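ATP grasp ligase (Microcystis aeruginosa MRC, PDB 5IG9) is an ATP-grasp ligase, probably using ATP to activate a carboxylate for bond formation, as in the ring closure of microviridin precursor peptides. Local coordinates at residues T7-N12 against D33-P38; V41-Y46 against G53-G58; A117-A122 against F273-G278. All blocks are in the same frame, centred on the assembly; numbering follows the deposited sequence.

Contact 1 of 3, residues T7-N12 against D33-P38; sequences TFSRDN and DTDRFP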
loop_
_atom_site.group_PDB
_atom_site.type_symbol
_atom_site.label_atom_id
_atom_site.label_comp_id
_atom_site.label_asym_id
_atom_site.label_seq_id
_atom_site.Cartn_x
_atom_site.Cartn_y
_atom_site.Cartn_z
ATOM N N THR A 7 -6.633 -10.849 -11.405
ATOM C CA THR A 7 -7.851 -11.146 -10.662
ATOM C C THR A 7 -7.623 -12.312 -9.708
ATOM O O THR A 7 -6.497 -12.540 -9.260
ATOM C CB THR A 7 -9.002 -11.460 -11.624
ATOM O OG1 THR A 7 -10.144 -11.895 -10.879
ATOM C CG2 THR A 7 -8.598 -12.552 -12.602
ATOM N N PHE A 8 -8.688 -13.041 -9.383
ATOM C CA PHE A 8 -8.583 -14.263 -8.597
ATOM C C PHE A 8 -9.662 -15.227 -9.072
ATOM O O PHE A 8 -10.542 -14.866 -9.856
ATOM C CB PHE A 8 -8.669 -13.982 -7.086
ATOM C CG PHE A 8 -10.035 -13.579 -6.599
ATOM C CD1 PHE A 8 -10.653 -12.430 -7.068
ATOM C CD2 PHE A 8 -10.685 -14.332 -5.635
ATOM C CE1 PHE A 8 -11.902 -12.061 -6.607
ATOM C CE2 PHE A 8 -11.930 -13.964 -5.168
ATOM C CZ PHE A 8 -12.540 -12.828 -5.655
ATOM N N SER A 9 -9.576 -16.471 -8.596
ATOM C CA SER A 9 -10.395 -17.542 -9.159
ATOM C C SER A 9 -11.879 -17.364 -8.855
ATOM O O SER A 9 -12.723 -17.748 -9.673
ATOM C CB SER A 9 -9.909 -18.896 -8.642
ATOM O OG SER A 9 -9.938 -18.941 -7.226
ATOM N N ARG A 10 -12.223 -16.800 -7.698
ATOM C CA ARG A 10 -13.617 -16.639 -7.308
ATOM C C ARG A 10 -14.188 -15.278 -7.698
ATOM O O ARG A 10 -15.202 -14.856 -7.128
ATOM C CB ARG A 10 -13.779 -16.868 -5.803
ATOM C CG ARG A 10 -13.438 -18.278 -5.333
ATOM C CD ARG A 10 -13.732 -18.457 -3.847
ATOM N NE ARG A 10 -14.963 -19.204 -3.597
ATOM C CZ ARG A 10 -16.151 -18.650 -3.374
ATOM N NH1 ARG A 10 -16.282 -17.331 -3.371
ATOM N NH2 ARG A 10 -17.211 -19.416 -3.152
ATOM N N ASP A 11 -13.567 -14.588 -8.653
ATOM C CA ASP A 11 -14.114 -13.325 -9.119
ATOM C C ASP A 11 -15.388 -13.570 -9.924
ATOM O O ASP A 11 -15.669 -14.683 -10.376
ATOM C CB ASP A 11 -13.092 -12.566 -9.965
ATOM C CG ASP A 11 -13.267 -11.061 -9.877
ATOM O OD1 ASP A 11 -14.316 -10.610 -9.372
ATOM O OD2 ASP A 11 -12.355 -10.329 -10.314
ATOM N N ASN A 12 -16.158 -12.504 -10.104
ATOM C CA ASN A 12 -17.517 -12.621 -10.610
ATOM C C ASN A 12 -17.517 -12.537 -12.138
ATOM O O ASN A 12 -16.492 -12.758 -12.790
ATOM C CB ASN A 12 -18.407 -11.561 -9.949
ATOM C CG ASN A 12 -17.862 -10.151 -10.101
ATOM O OD1 ASN A 12 -17.290 -9.798 -11.131
ATOM N ND2 ASN A 12 -18.039 -9.336 -9.066
ATOM N N ASP A 33 -5.026 -15.590 -12.044
ATOM C CA ASP A 33 -5.693 -15.721 -10.749
ATOM C C ASP A 33 -4.640 -15.625 -9.655
ATOM O O ASP A 33 -3.852 -16.552 -9.446
ATOM C CB ASP A 33 -6.472 -17.029 -10.670
ATOM C CG ASP A 33 -7.642 -17.069 -11.635
ATOM O OD1 ASP A 33 -8.195 -15.993 -11.949
ATOM O OD2 ASP A 33 -8.010 -18.176 -12.084
ATOM N N THR A 34 -4.629 -14.493 -8.947
ATOM C CA THR A 34 -3.593 -14.251 -7.950
ATOM C C THR A 34 -3.695 -15.215 -6.776
ATOM O O THR A 34 -2.679 -15.532 -6.149
ATOM C CB THR A 34 -3.667 -12.806 -7.453
ATOM O OG1 THR A 34 -4.998 -12.519 -7.006
ATOM C CG2 THR A 34 -3.294 -11.841 -8.563
ATOM N N ASP A 35 -4.900 -15.693 -6.462
ATOM C CA ASP A 35 -5.053 -16.601 -5.332
ATOM C C ASP A 35 -4.530 -17.999 -5.631
ATOM O O ASP A 35 -4.222 -18.744 -4.695
ATOM C CB ASP A 35 -6.518 -16.668 -4.900
ATOM C CG ASP A 35 -7.423 -17.211 -5.985
ATOM O OD1 ASP A 35 -7.146 -16.956 -7.176
ATOM O OD2 ASP A 35 -8.411 -17.894 -5.647
ATOM N N ARG A 36 -4.415 -18.369 -6.905
ATOM C CA ARG A 36 -3.878 -19.665 -7.294
ATOM C C ARG A 36 -2.368 -19.637 -7.488
ATOM O O ARG A 36 -1.808 -20.574 -8.067
ATOM C CB ARG A 36 -4.583 -20.157 -8.560
ATOM C CG ARG A 36 -6.067 -20.409 -8.335
ATOM C CD ARG A 36 -6.791 -20.847 -9.593
ATOM N NE ARG A 36 -6.015 -21.792 -10.386
ATOM C CZ ARG A 36 -5.627 -21.565 -11.636
ATOM N NH1 ARG A 36 -5.956 -20.428 -12.234
ATOM N NH2 ARG A 36 -4.921 -22.476 -12.293
ATOM N N PHE A 37 -1.710 -18.579 -7.029
ATOM C CA PHE A 37 -0.258 -18.498 -6.937
ATOM C C PHE A 37 0.089 -18.490 -5.456
ATOM O O PHE A 37 -0.556 -17.788 -4.683
ATOM C CB PHE A 37 0.263 -17.236 -7.639
ATOM C CG PHE A 37 1.683 -16.868 -7.284
ATOM C CD1 PHE A 37 2.751 -17.432 -7.965
ATOM C CD2 PHE A 37 1.947 -15.936 -6.292
ATOM C CE1 PHE A 37 4.055 -17.088 -7.647
ATOM C CE2 PHE A 37 3.250 -15.590 -5.971
ATOM C CZ PHE A 37 4.303 -16.167 -6.650
ATOM N N PRO A 38 1.116 -19.252 -5.048
ATOM C CA PRO A 38 2.043 -20.059 -5.848
ATOM C C PRO A 38 1.666 -21.533 -5.956
ATOM O O PRO A 38 2.396 -22.311 -6.572
ATOM C CB PRO A 38 3.348 -19.912 -5.079
ATOM C CG PRO A 38 2.889 -19.893 -3.648
ATOM C CD PRO A 38 1.548 -19.185 -3.641
#

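Contact 2 of 3, residues V41-Y46 against G53-G58; sequences VKVDLY and GIITDG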
loop_
_atom_site.group_PDB
_atom_site.type_symbol
_atom_site.label_atom_id
_atom_site.label_comp_id
_atom_site.label_asym_id
_atom_site.label_seq_id
_atom_site.Cartn_x
_atom_site.Cartn_y
_atom_site.Cartn_z
ATOM N N VAL A 41 -0.193 -21.733 -10.035
ATOM C CA VAL A 41 0.332 -20.942 -11.143
ATOM C C VAL A 41 1.827 -20.742 -10.952
ATOM O O VAL A 41 2.290 -20.433 -9.848
ATOM C CB VAL A 41 -0.403 -19.591 -11.249
ATOM C CG1 VAL A 41 0.086 -18.791 -12.446
ATOM C CG2 VAL A 41 -1.905 -19.812 -11.332
ATOM N N LYS A 42 2.589 -20.939 -12.026
ATOM C CA LYS A 42 4.029 -20.717 -12.024
ATOM C C LYS A 42 4.329 -19.328 -12.567
ATOM O O LYS A 42 3.892 -18.978 -13.668
ATOM C CB LYS A 42 4.750 -21.768 -12.871
ATOM C CG LYS A 42 4.566 -23.197 -12.404
ATOM C CD LYS A 42 4.991 -23.365 -10.956
ATOM C CE LYS A 42 5.645 -24.719 -10.732
ATOM N NZ LYS A 42 4.900 -25.812 -11.416
ATOM N N VAL A 43 5.081 -18.546 -11.800
ATOM C CA VAL A 43 5.504 -17.212 -12.204
ATOM C C VAL A 43 7.024 -17.159 -12.132
ATOM O O VAL A 43 7.614 -17.495 -11.098
ATOM C CB VAL A 43 4.875 -16.118 -11.321
ATOM C CG1 VAL A 43 5.274 -14.734 -11.815
ATOM C CG2 VAL A 43 3.359 -16.254 -11.295
ATOM N N ASP A 44 7.655 -16.757 -13.233
ATOM C CA ASP A 44 9.101 -16.592 -13.299
ATOM C C ASP A 44 9.403 -15.155 -13.694
ATOM O O ASP A 44 8.978 -14.702 -14.762
ATOM C CB ASP A 44 9.726 -17.572 -14.291
ATOM C CG ASP A 44 9.516 -19.012 -13.889
ATOM O OD1 ASP A 44 9.498 -19.290 -12.672
ATOM O OD2 ASP A 44 9.362 -19.866 -14.789
ATOM N N LEU A 45 10.134 -14.447 -12.833
ATOM C CA LEU A 45 10.418 -13.026 -13.003
ATOM C C LEU A 45 11.925 -12.831 -13.071
ATOM O O LEU A 45 12.620 -12.974 -12.061
ATOM C CB LEU A 45 9.811 -12.214 -11.861
ATOM C CG LEU A 45 8.319 -12.451 -11.659
ATOM C CD1 LEU A 45 7.815 -11.672 -10.458
ATOM C CD2 LEU A 45 7.561 -12.077 -12.914
ATOM N N TYR A 46 12.423 -12.497 -14.256
ATOM C CA TYR A 46 13.849 -12.333 -14.496
ATOM C C TYR A 46 14.206 -10.853 -14.543
ATOM O O TYR A 46 13.499 -10.052 -15.156
ATOM C CB TYR A 46 14.259 -13.010 -15.805
ATOM C CG TYR A 46 14.141 -14.517 -15.783
ATOM C CD1 TYR A 46 12.946 -15.150 -16.102
ATOM C CD2 TYR A 46 15.232 -15.306 -15.449
ATOM C CE1 TYR A 46 12.842 -16.531 -16.085
ATOM C CE2 TYR A 46 15.139 -16.682 -15.430
ATOM C CZ TYR A 46 13.945 -17.291 -15.748
ATOM O OH TYR A 46 13.863 -18.664 -15.725
ATOM N N GLY A 53 10.406 -13.030 -18.571
ATOM C CA GLY A 53 9.438 -13.356 -17.541
ATOM C C GLY A 53 8.232 -14.055 -18.137
ATOM O O GLY A 53 7.798 -13.763 -19.258
ATOM N N ILE A 54 7.682 -14.998 -17.384
ATOM C CA ILE A 54 6.688 -15.912 -17.932
ATOM C C ILE A 54 5.768 -16.375 -16.812
ATOM O O ILE A 54 6.218 -16.713 -15.710
ATOM C CB ILE A 54 7.375 -17.100 -18.642
ATOM C CG1 ILE A 54 6.350 -18.060 -19.225
ATOM C CG2 ILE A 54 8.334 -17.816 -17.704
ATOM C CD1 ILE A 54 6.971 -19.088 -20.117
ATOM N N ILE A 55 4.472 -16.383 -17.105
ATOM C CA ILE A 55 3.446 -16.896 -16.207
ATOM C C ILE A 55 2.867 -18.150 -16.840
ATOM O O ILE A 55 2.412 -18.116 -17.991
ATOM C CB ILE A 55 2.338 -15.859 -15.961
ATOM C CG1 ILE A 55 2.944 -14.503 -15.602
ATOM C CG2 ILE A 55 1.392 -16.339 -14.876
ATOM C CD1 ILE A 55 1.917 -13.423 -15.397
ATOM N N THR A 56 2.885 -19.254 -16.098
ATOM C CA THR A 56 2.404 -20.537 -16.595
ATOM C C THR A 56 1.223 -21.000 -15.756
ATOM O O THR A 56 1.341 -21.118 -14.532
ATOM C CB THR A 56 3.513 -21.592 -16.567
ATOM O OG1 THR A 56 4.637 -21.143 -17.339
ATOM C CG2 THR A 56 3.008 -22.907 -17.133
ATOM N N ASP A 57 0.093 -21.267 -16.413
ATOM C CA ASP A 57 -1.109 -21.807 -15.770
ATOM C C ASP A 57 -1.563 -23.025 -16.571
ATOM O O ASP A 57 -2.333 -22.888 -17.528
ATOM C CB ASP A 57 -2.214 -20.753 -15.691
ATOM C CG ASP A 57 -3.368 -21.169 -14.787
ATOM O OD1 ASP A 57 -3.427 -22.349 -14.380
ATOM O OD2 ASP A 57 -4.224 -20.310 -14.489
ATOM N N GLY A 58 -1.099 -24.209 -16.172
ATOM C CA GLY A 58 -1.436 -25.436 -16.873
ATOM C C GLY A 58 -1.000 -25.394 -18.323
ATOM O O GLY A 58 0.177 -25.172 -18.621
#

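Contact 3 of 3, residues A117-A122 against F273-G278; sequences AKVDHA and FGLNYG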
loop_
_atom_site.group_PDB
_atom_site.type_symbol
_atom_site.label_atom_id
_atom_site.label_comp_id
_atom_site.label_asym_id
_atom_site.label_seq_id
_atom_site.Cartn_x
_atom_site.Cartn_y
_atom_site.Cartn_z
ATOM N N ALA A 117 0.788 2.584 -8.290
ATOM C CA ALA A 117 1.118 3.789 -7.538
ATOM C C ALA A 117 -0.061 4.750 -7.475
ATOM O O ALA A 117 -0.209 5.492 -6.497
ATOM C CB ALA A 117 2.341 4.475 -8.147
ATOM N N LYS A 118 -0.920 4.738 -8.497
ATOM C CA LYS A 118 -2.102 5.589 -8.488
ATOM C C LYS A 118 -3.194 5.015 -7.594
ATOM O O LYS A 118 -3.842 5.761 -6.851
ATOM C CB LYS A 118 -2.618 5.773 -9.914
ATOM C CG LYS A 118 -1.547 6.225 -10.890
ATOM C CD LYS A 118 -0.835 7.475 -10.388
ATOM C CE LYS A 118 0.192 7.960 -11.398
ATOM N NZ LYS A 118 0.862 9.224 -10.979
ATOM N N VAL A 119 -3.417 3.699 -7.658
ATOM C CA VAL A 119 -4.421 3.077 -6.799
ATOM C C VAL A 119 -4.016 3.199 -5.337
ATOM O O VAL A 119 -4.847 3.504 -4.471
ATOM C CB VAL A 119 -4.642 1.610 -7.210
ATOM C CG1 VAL A 119 -5.617 0.926 -6.260
ATOM C CG2 VAL A 119 -5.148 1.536 -8.639
ATOM N N ASP A 120 -2.731 2.989 -5.041
ATOM C CA ASP A 120 -2.249 3.116 -3.668
ATOM C C ASP A 120 -2.450 4.528 -3.132
ATOM O O ASP A 120 -2.823 4.713 -1.967
ATOM C CB ASP A 120 -0.775 2.722 -3.592
ATOM C CG ASP A 120 -0.579 1.223 -3.574
ATOM O OD1 ASP A 120 -1.557 0.511 -3.270
ATOM O OD2 ASP A 120 0.546 0.756 -3.852
ATOM N N HIS A 121 -2.209 5.539 -3.969
ATOM C CA HIS A 121 -2.338 6.925 -3.537
ATOM C C HIS A 121 -3.791 7.366 -3.447
ATOM O O HIS A 121 -4.118 8.252 -2.650
ATOM C CB HIS A 121 -1.578 7.846 -4.491
ATOM C CG HIS A 121 -1.436 9.245 -3.982
ATOM N ND1 HIS A 121 -1.905 10.343 -4.671
ATOM C CD2 HIS A 121 -0.884 9.724 -2.842
ATOM C CE1 HIS A 121 -1.641 11.438 -3.980
ATOM N NE2 HIS A 121 -1.021 11.090 -2.866
ATOM N N ALA A 122 -4.668 6.781 -4.260
ATOM C CA ALA A 122 -6.084 7.098 -4.175
ATOM C C ALA A 122 -6.799 6.318 -3.080
ATOM O O ALA A 122 -7.969 6.602 -2.809
ATOM C CB ALA A 122 -6.762 6.842 -5.522
ATOM N N PHE A 273 -5.587 12.051 -9.148
ATOM C CA PHE A 273 -5.052 10.772 -8.702
ATOM C C PHE A 273 -4.455 9.946 -9.834
ATOM O O PHE A 273 -3.799 8.937 -9.555
ATOM C CB PHE A 273 -6.142 9.964 -7.990
ATOM C CG PHE A 273 -6.520 10.518 -6.648
ATOM C CD1 PHE A 273 -5.626 10.467 -5.590
ATOM C CD2 PHE A 273 -7.763 11.091 -6.441
ATOM C CE1 PHE A 273 -5.967 10.977 -4.353
ATOM C CE2 PHE A 273 -8.109 11.602 -5.205
ATOM C CZ PHE A 273 -7.209 11.545 -4.162
ATOM N N GLY A 274 -4.657 10.351 -11.087
ATOM C CA GLY A 274 -4.124 9.618 -12.220
ATOM C C GLY A 274 -4.893 8.372 -12.593
ATOM O O GLY A 274 -4.298 7.412 -13.094
ATOM N N LEU A 275 -6.201 8.355 -12.372
ATOM C CA LEU A 275 -7.003 7.167 -12.609
ATOM C C LEU A 275 -7.737 7.259 -13.939
ATOM O O LEU A 275 -8.161 8.336 -14.366
ATOM C CB LEU A 275 -8.013 6.959 -11.479
ATOM C CG LEU A 275 -7.433 6.693 -10.090
ATOM C CD1 LEU A 275 -8.545 6.442 -9.085
ATOM C CD2 LEU A 275 -6.462 5.525 -10.122
ATOM N N ASN A 276 -7.880 6.106 -14.594
ATOM C CA ASN A 276 -8.767 5.973 -15.741
ATOM C C ASN A 276 -9.947 5.051 -15.463
ATOM O O ASN A 276 -10.746 4.801 -16.371
ATOM C CB ASN A 276 -7.990 5.484 -16.972
ATOM C CG ASN A 276 -7.204 6.598 -17.646
ATOM O OD1 ASN A 276 -7.770 7.608 -18.067
ATOM N ND2 ASN A 276 -5.892 6.419 -17.745
ATOM N N TYR A 277 -10.075 4.537 -14.241
ATOM C CA TYR A 277 -11.281 3.857 -13.789
ATOM C C TYR A 277 -11.549 4.256 -12.349
ATOM O O TYR A 277 -10.619 4.477 -11.570
ATOM C CB TYR A 277 -11.176 2.327 -13.893
ATOM C CG TYR A 277 -12.354 1.605 -13.271
ATOM C CD1 TYR A 277 -13.514 1.371 -14.000
ATOM C CD2 TYR A 277 -12.315 1.171 -11.949
ATOM C CE1 TYR A 277 -14.596 0.722 -13.434
ATOM C CE2 TYR A 277 -13.393 0.522 -11.375
ATOM C CZ TYR A 277 -14.530 0.300 -12.122
ATOM O OH TYR A 277 -15.604 -0.348 -11.559
ATOM N N GLY A 278 -12.830 4.346 -11.999
ATOM C CA GLY A 278 -13.209 4.676 -10.639
ATOM C C GLY A 278 -14.688 4.514 -10.363
ATOM O O GLY A 278 -15.524 4.894 -11.187
#

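Contact 1 of 3, residues T7-N12 against D33-P38
Asp35 and Ser9 meet where two loops leave the C-terminal ends of the neighbouring parallel strands 3-7 and 29-33, in the Rossmann-like sheet of the pre-ATP-grasp domain. The CB of Asp35 lies 4.1 Å from Phe8 CB, and a chi1 of 62° sets CG between the backbone N and the carbonyl carbon, 3.5 Å from Ser9 N. From there OD1 accepts the amide of Ser9, with Ser9 N 2.9 Å from Asp35 OD1 and the donor 36° out of the carboxylate plane; Asp35 OD1 also comes 3.3 Å from Phe8 CB. The other oxygen, OD2, comes to the edge of the Phe8 ring and faces the Ser9 hydroxyl, although that bond is modelled so short that its length is doubtful. Serine can offer this hydroxyl beside its own N-H.

Next to Asp35 in sequence, Thr34 gives both its backbone N and OG1 to Thr7 O, each 2.7 Å from it and on opposite faces of the carbonyl plane. Asp33 forms salt bridges through OD1 with Arg31 NE and through OD2 with Arg36 NH1. Directed bonds from Ser9 N-H and Thr34 thus pin the two loops together.

Contact 2 of 3, residues V41-Y46 against G53-G58
A beta hairpin is formed here by strands 42-47 and 54-57, the first two of a three-stranded antiparallel sheet beside the Rossmann-like sheet. The axes of residues 42-46 and 54-57 run 173° apart and approach to 4.7 Å. Two hydrogen-bonded pairs, Lys42 with Thr56 and Asp44 with Ile54, flank the non-hydrogen-bonded pair of Val43 and Ile55. In the first, Lys42 N donates to Thr56 O at 2.8 Å and Thr56 N returns a bond to Lys42 O; in the second, Asp44 N reaches Ile54 O at 2.9 Å, and Ile54 N returns a bond to Asp44 O.

Beta-branched Val43, Ile54, Ile55 and Thr56 suit the extended backbone, and alternation along the strands sorts the faces. Val43 and Ile55 point the same way, into an apolar layer made with Phe32 of strand 29-33 and Met104 of helix 87-107. On the other face lie Lys42, Thr56, Asp44 and Ile54. There the carboxylate of Asp44 is bound by Ser145 and Asn147 of the second subunit, whose strand pairs antiparallel with residues 44-46, so the sheet continues across the dimer interface.

Gly53, with no side chain, brings its CA to 3.1 Å from Asp44 O in a CA-H...O contact. With Ile55 CG1 beside the backbone N (chi1 -49°), CG2 is left anti to it, and Ile55 CG2 lies 3.7 Å from Val41 CG1 and 4.1 Å from Val43 CG2.

Contact 3 of 3, residues A117-A122 against F273-G278
Phe273 and Ala122 carry the apolar part of this contact, in which helix 116-122 rests on the last residue of helix 260-273 and the turn that follows it. The methyl of Ala122 sits over one face of the phenyl ring in an off-centre CH-pi contact, its CB 4.2 Å from the ring centroid and 29° off the ring normal. A small residue is apt here, because the helix backbone itself can approach the ring: Ala122 CA lies 3.7 Å from Phe273 CD1. Leu275 extends the patch with its two branches. CD1 meets the same methyl, at 4.0 Å from Ala122 CB, while CD2 turns to the aliphatic start of Lys118 and, more distantly, to Val119. Leu127 of helix 125-134 and Pro297 also pack against this cluster.

The aromatic partner of Phe273 is His121. Their centroids are 5.8 Å apart and the planes are inclined at 59°, an oblique arrangement that brings His121 ND1 to 3.8 Å from Phe273 CD1. His121 also packs against Ala117 of the second subunit, so this helix borders the dimer interface.

Polar groups meet hydrocarbon rather than donors across the remaining edge. Lys118 CB is 3.4 Å from Phe273 O, and the bend at chi2 (-53°) brings Lys118 CD back to the same oxygen, also at 3.4 Å. A long, flexible side chain can lay its aliphatic part against the carbonyls of Phe273 and Gly274 while the amino end passes on.

At Gly274 the chain leaves helix 260-273 with a positive phi, readily adopted by glycine. Gly274 is the C-prime residue of a Schellman motif, in which Leu275 N bonds back to Met270 O and Gly274 N to Lys271 O, a classic way of ending an alpha helix.

Contacts 1 and 2 form a continuous unit, with centres 14 Å apart. Arg36, from the loop 33-38, joins them directly: its NH2 lies 2.6 Å from Asp57 OD1 in a salt bridge, while Phe37 CD1 packs 3.6 Å from Val43 CG2. The hairpin is thereby tied to the edge of the parallel sheet. Contact 3 stands apart, its centre 22 Å from that of contact 1 and 27 Å from that of contact 2, with nearest atoms about 10 Å and about 16 Å away. It instead joins helix 116-122 to the end of helix 260-273 and the turn after it, some 150 residues later. All three reach the second subunit, contact 2 most extensively.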